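Local coordinates for protein syndapin (Drosophila melanogaster, PDB 3I2W) that probably acts in endocytosis as a phospholipid-binding homodimer, here seen as its F-BAR domain, and probably regulates internalization of plasma membrane proteins, at residues Lys99-Glu104 against Leu226-Glu231; Glu104-Thr109 against Gln219-Thr224. One frame throughout, in Å; residues are numbered along the deposited sequence.

Contact 1: residues Lys99-Glu104 against Leu226-Glu231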
ATOM      1  N   LYS B  99      10.350  19.579   4.567  1.00 21.85           N
ATOM      2  CA  LYS B  99      11.595  19.634   5.272  1.00 22.35           C
ATOM      3  C   LYS B  99      12.197  21.092   5.247  1.00 22.57           C
ATOM      4  O   LYS B  99      12.784  21.570   6.217  1.00 21.35           O
ATOM      5  CB  LYS B  99      12.540  18.573   4.725  1.00 21.26           C
ATOM      6  CG  LYS B  99      13.914  18.699   5.370  1.00 24.25           C
ATOM      7  CD  LYS B  99      14.594  17.427   5.597  1.00 25.51           C
ATOM      8  CE  LYS B  99      16.037  17.553   5.145  1.00 32.21           C
ATOM      9  NZ  LYS B  99      16.921  16.402   5.639  1.00 39.36           N
ATOM     10  N   THR B 100      11.992  21.771   4.117  1.00 22.93           N
ATOM     11  CA  THR B 100      12.590  23.044   3.838  1.00 22.52           C
ATOM     12  C   THR B 100      11.892  24.130   4.607  1.00 23.85           C
ATOM     13  O   THR B 100      12.561  24.957   5.284  1.00 26.38           O
ATOM     14  CB  THR B 100      12.625  23.359   2.332  1.00 21.89           C
ATOM     15  OG1 THR B 100      13.889  22.957   1.790  1.00 20.29           O
ATOM     16  CG2 THR B 100      12.542  24.842   2.091  1.00 23.28           C
ATOM     17  N   TRP B 101      10.580  24.172   4.498  1.00 22.84           N
ATOM     18  CA  TRP B 101       9.803  25.171   5.164  1.00 22.98           C
ATOM     19  C   TRP B 101      10.067  25.104   6.661  1.00 23.96           C
ATOM     20  O   TRP B 101      10.269  26.112   7.318  1.00 24.25           O
ATOM     21  CB  TRP B 101       8.376  24.843   4.855  1.00 22.53           C
ATOM     22  CG  TRP B 101       7.399  25.877   5.128  1.00 22.61           C
ATOM     23  CD1 TRP B 101       6.876  26.747   4.228  1.00 23.21           C
ATOM     24  CD2 TRP B 101       6.680  26.081   6.345  1.00 24.23           C
ATOM     25  NE1 TRP B 101       5.904  27.523   4.811  1.00 22.52           N
ATOM     26  CE2 TRP B 101       5.759  27.141   6.114  1.00 23.62           C
ATOM     27  CE3 TRP B 101       6.721  25.485   7.615  1.00 24.91           C
ATOM     28  CZ2 TRP B 101       4.919  27.646   7.110  1.00 22.69           C
ATOM     29  CZ3 TRP B 101       5.853  25.984   8.618  1.00 25.26           C
ATOM     30  CH2 TRP B 101       4.981  27.066   8.352  1.00 24.32           C
ATOM     31  N   GLN B 102      10.097  23.891   7.191  1.00 24.88           N
ATOM     32  CA  GLN B 102      10.272  23.693   8.594  1.00 25.99           C
ATOM     33  C   GLN B 102      11.647  24.214   9.049  1.00 26.16           C
ATOM     34  O   GLN B 102      11.742  24.774  10.102  1.00 26.65           O
ATOM     35  CB  GLN B 102      10.080  22.202   8.933  1.00 26.64           C
ATOM     36  CG  GLN B 102      10.436  21.826  10.385  1.00 29.23           C
ATOM     37  CD  GLN B 102      10.349  20.345  10.676  1.00 32.34           C
ATOM     38  OE1 GLN B 102      10.972  19.545  10.015  1.00 37.56           O
ATOM     39  NE2 GLN B 102       9.575  19.977  11.683  1.00 34.75           N
ATOM     40  N   LYS B 103      12.702  23.978   8.283  1.00 26.55           N
ATOM     41  CA  LYS B 103      13.989  24.537   8.541  1.00 28.28           C
ATOM     42  C   LYS B 103      13.912  26.059   8.541  1.00 29.04           C
ATOM     43  O   LYS B 103      14.581  26.702   9.317  1.00 29.17           O
ATOM     44  CB  LYS B 103      14.926  24.111   7.427  1.00 29.12           C
ATOM     45  CG  LYS B 103      16.363  24.637   7.557  1.00 32.91           C
ATOM     46  CD  LYS B 103      17.270  24.370   6.300  1.00 38.95           C
ATOM     47  CE  LYS B 103      18.671  25.112   6.470  1.00 47.03           C
ATOM     48  NZ  LYS B 103      19.875  24.387   5.817  1.00 52.36           N
ATOM     49  N   GLU B 104      13.076  26.638   7.682  1.00 29.53           N
ATOM     50  CA  GLU B 104      13.152  28.069   7.439  1.00 30.24           C
ATOM     51  C   GLU B 104      12.388  28.871   8.424  1.00 30.10           C
ATOM     52  O   GLU B 104      12.705  30.030   8.624  1.00 30.20           O
ATOM     53  CB  GLU B 104      12.732  28.451   6.030  1.00 30.29           C
ATOM     54  CG  GLU B 104      13.973  28.511   5.155  1.00 34.22           C
ATOM     55  CD  GLU B 104      13.686  28.397   3.658  1.00 40.07           C
ATOM     56  OE1 GLU B 104      12.515  28.546   3.188  1.00 39.11           O
ATOM     57  OE2 GLU B 104      14.680  28.159   2.939  1.00 45.33           O
ATOM     58  N   LEU B 226      -1.116  27.247   7.829  1.00 26.80           N
ATOM     59  CA  LEU B 226      -2.295  26.532   7.381  1.00 26.99           C
ATOM     60  C   LEU B 226      -2.405  26.595   5.854  1.00 27.06           C
ATOM     61  O   LEU B 226      -2.970  25.716   5.247  1.00 27.38           O
ATOM     62  CB  LEU B 226      -3.566  27.042   8.027  1.00 25.87           C
ATOM     63  CG  LEU B 226      -3.670  26.935   9.531  1.00 26.75           C
ATOM     64  CD1 LEU B 226      -4.895  27.648   9.870  1.00 32.23           C
ATOM     65  CD2 LEU B 226      -3.872  25.549  10.023  1.00 28.46           C
ATOM     66  N   GLN B 227      -1.885  27.645   5.243  1.00 26.35           N
ATOM     67  CA  GLN B 227      -2.005  27.766   3.832  1.00 26.37           C
ATOM     68  C   GLN B 227      -1.035  26.764   3.215  1.00 26.74           C
ATOM     69  O   GLN B 227      -1.398  25.939   2.374  1.00 28.40           O
ATOM     70  CB  GLN B 227      -1.757  29.217   3.383  1.00 26.24           C
ATOM     71  CG  GLN B 227      -2.848  30.154   3.864  1.00 27.13           C
ATOM     72  CD  GLN B 227      -2.811  31.618   3.327  1.00 30.71           C
ATOM     73  OE1 GLN B 227      -3.887  32.185   3.090  1.00 32.83           O
ATOM     74  NE2 GLN B 227      -1.607  32.239   3.188  1.00 27.82           N
ATOM     75  N   PHE B 228       0.196  26.802   3.669  1.00 26.48           N
ATOM     76  CA  PHE B 228       1.189  25.871   3.242  1.00 26.04           C
ATOM     77  C   PHE B 228       0.677  24.446   3.348  1.00 26.80           C
ATOM     78  O   PHE B 228       0.731  23.716   2.366  1.00 27.40           O
ATOM     79  CB  PHE B 228       2.393  26.062   4.111  1.00 25.02           C
ATOM     80  CG  PHE B 228       3.500  25.169   3.788  1.00 23.86           C
ATOM     81  CD1 PHE B 228       4.177  25.301   2.612  1.00 24.57           C
ATOM     82  CD2 PHE B 228       3.886  24.188   4.668  1.00 23.38           C
ATOM     83  CE1 PHE B 228       5.231  24.461   2.322  1.00 22.88           C
ATOM     84  CE2 PHE B 228       4.925  23.362   4.393  1.00 20.74           C
ATOM     85  CZ  PHE B 228       5.594  23.491   3.218  1.00 24.59           C
ATOM     86  N   PHE B 229       0.165  24.055   4.508  1.00 27.00           N
ATOM     87  CA  PHE B 229      -0.289  22.678   4.648  1.00 27.58           C
ATOM     88  C   PHE B 229      -1.369  22.340   3.643  1.00 28.46           C
ATOM     89  O   PHE B 229      -1.400  21.233   3.131  1.00 29.18           O
ATOM     90  CB  PHE B 229      -0.750  22.359   6.081  1.00 26.64           C
ATOM     91  CG  PHE B 229       0.377  21.969   7.020  1.00 24.01           C
ATOM     92  CD1 PHE B 229       0.243  20.891   7.844  1.00 23.99           C
ATOM     93  CD2 PHE B 229       1.559  22.697   7.084  1.00 21.88           C
ATOM     94  CE1 PHE B 229       1.275  20.541   8.701  1.00 23.64           C
ATOM     95  CE2 PHE B 229       2.581  22.361   7.936  1.00 18.89           C
ATOM     96  CZ  PHE B 229       2.444  21.322   8.752  1.00 20.67           C
ATOM     97  N   LYS B 230      -2.238  23.295   3.328  1.00 29.73           N
ATOM     98  CA  LYS B 230      -3.259  23.052   2.331  1.00 29.92           C
ATOM     99  C   LYS B 230      -2.628  22.710   0.949  1.00 31.47           C
ATOM    100  O   LYS B 230      -3.114  21.828   0.219  1.00 32.96           O
ATOM    101  CB  LYS B 230      -4.199  24.234   2.242  1.00 28.59           C
ATOM    102  CG  LYS B 230      -5.502  23.835   1.644  1.00 27.24           C
ATOM    103  CD  LYS B 230      -6.152  25.004   0.929  1.00 28.59           C
ATOM    104  CE  LYS B 230      -7.490  24.578   0.331  1.00 31.85           C
ATOM    105  NZ  LYS B 230      -8.645  25.256   0.915  1.00 26.99           N
ATOM    106  N   GLU B 231      -1.516  23.368   0.628  1.00 31.35           N
ATOM    107  CA  GLU B 231      -0.932  23.212  -0.650  1.00 31.84           C
ATOM    108  C   GLU B 231      -0.278  21.881  -0.806  1.00 30.99           C
ATOM    109  O   GLU B 231      -0.360  21.274  -1.862  1.00 31.69           O
ATOM    110  CB  GLU B 231       0.152  24.277  -0.867  1.00 32.59           C
ATOM    111  CG  GLU B 231      -0.426  25.751  -1.082  1.00 39.71           C
ATOM    112  CD  GLU B 231      -1.842  25.718  -1.867  1.00 48.77           C
ATOM    113  OE1 GLU B 231      -1.797  25.182  -3.078  1.00 42.52           O
ATOM    114  OE2 GLU B 231      -2.947  26.199  -1.253  1.00 48.24           O
TER

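Contact 2: residues Glu104-Thr109 against Gln219-Thr224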
ATOM      1  N   GLU B 104      13.076  26.638   7.682  1.00 29.53           N
ATOM      2  CA  GLU B 104      13.152  28.069   7.439  1.00 30.24           C
ATOM      3  C   GLU B 104      12.388  28.871   8.424  1.00 30.10           C
ATOM      4  O   GLU B 104      12.705  30.030   8.624  1.00 30.20           O
ATOM      5  CB  GLU B 104      12.732  28.451   6.030  1.00 30.29           C
ATOM      6  CG  GLU B 104      13.973  28.511   5.155  1.00 34.22           C
ATOM      7  CD  GLU B 104      13.686  28.397   3.658  1.00 40.07           C
ATOM      8  OE1 GLU B 104      12.515  28.546   3.188  1.00 39.11           O
ATOM      9  OE2 GLU B 104      14.680  28.159   2.939  1.00 45.33           O
ATOM     10  N   ASN B 105      11.422  28.249   9.077  1.00 29.36           N
ATOM     11  CA  ASN B 105      10.537  28.976   9.945  1.00 27.71           C
ATOM     12  C   ASN B 105      10.659  28.665  11.390  1.00 26.88           C
ATOM     13  O   ASN B 105       9.907  29.241  12.168  1.00 27.12           O
ATOM     14  CB  ASN B 105       9.115  28.687   9.559  1.00 27.91           C
ATOM     15  CG  ASN B 105       8.809  29.167   8.208  1.00 27.06           C
ATOM     16  OD1 ASN B 105       8.578  30.340   8.008  1.00 23.66           O
ATOM     17  ND2 ASN B 105       8.789  28.258   7.252  1.00 29.74           N
ATOM     18  N   TYR B 106      11.540  27.743  11.755  1.00 25.76           N
ATOM     19  CA  TYR B 106      11.724  27.382  13.149  1.00 25.77           C
ATOM     20  C   TYR B 106      13.214  27.280  13.378  1.00 27.07           C
ATOM     21  O   TYR B 106      13.910  26.639  12.627  1.00 28.55           O
ATOM     22  CB  TYR B 106      10.994  26.073  13.492  1.00 25.15           C
ATOM     23  CG  TYR B 106       9.480  26.083  13.215  1.00 22.71           C
ATOM     24  CD1 TYR B 106       8.597  26.725  14.063  1.00 22.94           C
ATOM     25  CD2 TYR B 106       8.947  25.493  12.078  1.00 22.70           C
ATOM     26  CE1 TYR B 106       7.199  26.760  13.803  1.00 24.75           C
ATOM     27  CE2 TYR B 106       7.557  25.508  11.816  1.00 22.14           C
ATOM     28  CZ  TYR B 106       6.718  26.132  12.688  1.00 24.27           C
ATOM     29  OH  TYR B 106       5.403  26.165  12.436  1.00 27.38           O
ATOM     30  N   HIS B 107      13.724  27.990  14.368  1.00 28.02           N
ATOM     31  CA  HIS B 107      15.132  28.029  14.640  1.00 28.53           C
ATOM     32  C   HIS B 107      15.268  27.515  16.033  1.00 28.45           C
ATOM     33  O   HIS B 107      14.294  27.537  16.792  1.00 28.11           O
ATOM     34  CB  HIS B 107      15.629  29.440  14.422  1.00 29.32           C
ATOM     35  CG  HIS B 107      15.436  29.867  13.002  1.00 35.78           C
ATOM     36  ND1 HIS B 107      16.359  29.589  12.012  1.00 38.28           N
ATOM     37  CD2 HIS B 107      14.356  30.400  12.372  1.00 37.68           C
ATOM     38  CE1 HIS B 107      15.883  29.987  10.846  1.00 39.77           C
ATOM     39  NE2 HIS B 107      14.670  30.484  11.039  1.00 40.74           N
ATOM     40  N   HIS B 108      16.424  26.947  16.356  1.00 28.39           N
ATOM     41  CA  HIS B 108      16.512  26.221  17.609  1.00 28.71           C
ATOM     42  C   HIS B 108      17.596  26.795  18.458  1.00 28.39           C
ATOM     43  O   HIS B 108      18.741  26.620  18.121  1.00 29.67           O
ATOM     44  CB  HIS B 108      16.756  24.738  17.385  1.00 27.85           C
ATOM     45  CG  HIS B 108      15.708  24.076  16.571  1.00 28.22           C
ATOM     46  ND1 HIS B 108      14.742  23.277  17.127  1.00 31.77           N
ATOM     47  CD2 HIS B 108      15.493  24.051  15.231  1.00 29.46           C
ATOM     48  CE1 HIS B 108      13.948  22.815  16.172  1.00 32.26           C
ATOM     49  NE2 HIS B 108      14.386  23.269  15.010  1.00 30.52           N
ATOM     50  N   THR B 109      17.248  27.492  19.530  1.00 27.77           N
ATOM     51  CA  THR B 109      18.272  28.076  20.396  1.00 28.76           C
ATOM     52  C   THR B 109      18.023  27.771  21.845  1.00 27.68           C
ATOM     53  O   THR B 109      16.910  27.730  22.284  1.00 28.16           O
ATOM     54  CB  THR B 109      18.335  29.611  20.380  1.00 29.04           C
ATOM     55  OG1 THR B 109      18.437  30.090  19.070  1.00 31.55           O
ATOM     56  CG2 THR B 109      19.633  30.011  20.933  1.00 32.97           C
ATOM     57  N   GLN B 219      -1.509  34.808  14.882  1.00 26.08           N
ATOM     58  CA  GLN B 219      -2.449  34.446  13.853  1.00 25.70           C
ATOM     59  C   GLN B 219      -1.821  34.568  12.456  1.00 26.22           C
ATOM     60  O   GLN B 219      -2.016  33.726  11.620  1.00 27.29           O
ATOM     61  CB  GLN B 219      -3.717  35.299  13.948  1.00 24.46           C
ATOM     62  CG  GLN B 219      -4.411  35.166  15.249  1.00 23.15           C
ATOM     63  CD  GLN B 219      -5.274  33.962  15.355  1.00 24.56           C
ATOM     64  OE1 GLN B 219      -6.489  34.037  15.143  1.00 29.32           O
ATOM     65  NE2 GLN B 219      -4.674  32.817  15.668  1.00 26.61           N
ATOM     66  N   THR B 220      -1.042  35.585  12.188  1.00 26.50           N
ATOM     67  CA  THR B 220      -0.495  35.697  10.842  1.00 26.76           C
ATOM     68  C   THR B 220       0.466  34.564  10.512  1.00 26.67           C
ATOM     69  O   THR B 220       0.411  34.007   9.452  1.00 26.64           O
ATOM     70  CB  THR B 220       0.143  37.071  10.647  1.00 26.41           C
ATOM     71  OG1 THR B 220      -0.891  38.023  10.759  1.00 26.68           O
ATOM     72  CG2 THR B 220       0.701  37.244   9.316  1.00 26.39           C
ATOM     73  N   PHE B 221       1.344  34.223  11.423  1.00 27.97           N
ATOM     74  CA  PHE B 221       2.184  33.078  11.193  1.00 29.06           C
ATOM     75  C   PHE B 221       1.375  31.841  11.031  1.00 29.20           C
ATOM     76  O   PHE B 221       1.599  31.098  10.111  1.00 31.30           O
ATOM     77  CB  PHE B 221       3.113  32.843  12.322  1.00 29.05           C
ATOM     78  CG  PHE B 221       4.085  31.774  12.041  1.00 32.50           C
ATOM     79  CD1 PHE B 221       4.963  31.903  10.983  1.00 38.24           C
ATOM     80  CD2 PHE B 221       4.140  30.647  12.821  1.00 33.71           C
ATOM     81  CE1 PHE B 221       5.882  30.918  10.708  1.00 38.53           C
ATOM     82  CE2 PHE B 221       5.035  29.675  12.572  1.00 35.97           C
ATOM     83  CZ  PHE B 221       5.910  29.795  11.510  1.00 39.24           C
ATOM     84  N   GLU B 222       0.413  31.617  11.902  1.00 28.75           N
ATOM     85  CA  GLU B 222      -0.384  30.467  11.766  1.00 27.60           C
ATOM     86  C   GLU B 222      -1.054  30.479  10.410  1.00 28.26           C
ATOM     87  O   GLU B 222      -1.054  29.464   9.777  1.00 30.51           O
ATOM     88  CB  GLU B 222      -1.380  30.368  12.896  1.00 27.01           C
ATOM     89  CG  GLU B 222      -2.117  29.061  12.977  1.00 25.77           C
ATOM     90  CD  GLU B 222      -1.214  27.889  13.243  1.00 31.84           C
ATOM     91  OE1 GLU B 222      -1.721  26.758  13.260  1.00 35.81           O
ATOM     92  OE2 GLU B 222       0.022  28.045  13.410  1.00 38.82           O
ATOM     93  N   LYS B 223      -1.607  31.593   9.939  1.00 28.08           N
ATOM     94  CA  LYS B 223      -2.378  31.614   8.673  1.00 28.19           C
ATOM     95  C   LYS B 223      -1.547  30.972   7.588  1.00 27.99           C
ATOM     96  O   LYS B 223      -1.981  30.097   6.890  1.00 28.03           O
ATOM     97  CB  LYS B 223      -2.699  33.054   8.259  1.00 27.98           C
ATOM     98  CG  LYS B 223      -3.625  33.205   7.060  1.00 30.54           C
ATOM     99  CD  LYS B 223      -3.496  34.597   6.449  1.00 34.68           C
ATOM    100  CE  LYS B 223      -4.825  35.103   5.802  1.00 38.62           C
ATOM    101  NZ  LYS B 223      -4.516  36.235   4.799  1.00 40.15           N
ATOM    102  N   THR B 224      -0.317  31.426   7.510  1.00 27.81           N
ATOM    103  CA  THR B 224       0.669  30.949   6.651  1.00 28.59           C
ATOM    104  C   THR B 224       0.926  29.449   6.718  1.00 29.40           C
ATOM    105  O   THR B 224       1.088  28.790   5.689  1.00 29.81           O
ATOM    106  CB  THR B 224       1.887  31.712   7.045  1.00 28.94           C
ATOM    107  OG1 THR B 224       1.972  32.840   6.191  1.00 30.17           O
ATOM    108  CG2 THR B 224       3.208  30.911   6.927  1.00 30.53           C
TER

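Contact 1: residues Lys99-Glu104 against Leu226-Glu231
Trp-101 and Phe-228 lie flat against each other where helix 63-105 meets helix 169-240, two of the long helices that build the elongated helical bundle of the F-BAR domain. The helices run in roughly opposing directions here, and the pair illustrates how large aromatic side chains can fill the gap between backbones: the CA atoms of Trp-101 and Phe-228 are 8.9 Å apart, the shortest such separation across the two segments. The arrangement is a face-to-face stack between the phenyl ring and the five-membered ring of the indole, with centroids 3.6 Å apart and planes inclined by only 10°. On both residues CG stands opposite the backbone N (chi1 -165° for Trp-101 and 180° for Phe-228), which swings each ring out beside its own carbonyl carbon. The two side chains slide past each other in opposite senses, and the outer end of the phenyl ring reaches the base of the indole, CZ of Phe-228 lying 3.5 Å from CB of Trp-101.

The overlap is selective. The pyrrole part of the indole takes the phenyl face, while the benzo part extends beyond it to pack on Thr-224 of helix 169-240. Phe-229 meets the Phe-228 ring from a different side, its CE2 lying at the edge in the ring plane, and packs against Leu-23 and Leu-27 of helix 11-58. No hydrogen bond joins the two segments; the join is made by dispersion and ring stacking between partly exposed residues. At the inner end of the phenyl ring, the indole nitrogen NE1 of Trp-101 lies 3.5 Å from CG of Phe-228, while on the outer side CD1 of Trp-101 approaches CE1 of Phe-228 to 3.4 Å.

Contact 2: residues Glu104-Thr109 against Gln219-Thr224
Asn-105 and Phe-221 bring the two backbones nearest, with their CA atoms 9.4 Å apart, as the chain leaves helix 63-105 for an extended course through Tyr-106 and the continuous helix 169-240 passes alongside. Phe-221 spans the gap: its CG is turned away from its own backbone N (chi1 -173°), which carries the outer edge of the ring between two neighbours. One is Tyr-106, met in an offset edge-to-face (T-shaped) arrangement, the edge of Phe-221 directed at the tyrosine face with centroids 5.7 Å apart and planes at 81°. The phenol oxygen joins in, OH of Tyr-106 lying 3.5 Å from CE2 of Phe-221. The other neighbour is Asn-105, whose OD1 sits near the plane of the phenyl ring, 3.9 Å from CE1 of Phe-221, while its CB lies over the rim of the Tyr-106 face.

Within the departing chain, NE2 of His-107 donates to O of Glu-104 from above the carbonyl plane, a bent bond of 3.1 Å that ties the imidazole back to the end of the helix. The Asn-105 amide is held from its nitrogen side, since ND2 bonds to O of Trp-101. With no hydrogen bond between the segments, the join rests on ring packing, and OD1 of Asn-105, beside the phenyl edge, may add a weak electrostatic attraction to its slightly positive C-H groups.

Overall arrangement
Contacts 1 and 2 are successive steps along one interface, their centres 9 Å apart, and both join helix 63-105, or the chain just leaving it, to helix 169-240. Contact 2 is nested inside the chain loop that contact 1 closes. Contact 1 is a surface contact between two helices; contact 2 is partly buried, with Tyr-106 its one buried touching residue. Their chemistry differs accordingly: nearly parallel ring faces where helix meets helix, a nearly perpendicular pair flanked by an amide where the first helix gives way to extended chain. The indole of Trp-101 bridges them, its CZ3 lying 3.7 Å from CE2 of Tyr-106. Residues of both contacts also touch the second subunit.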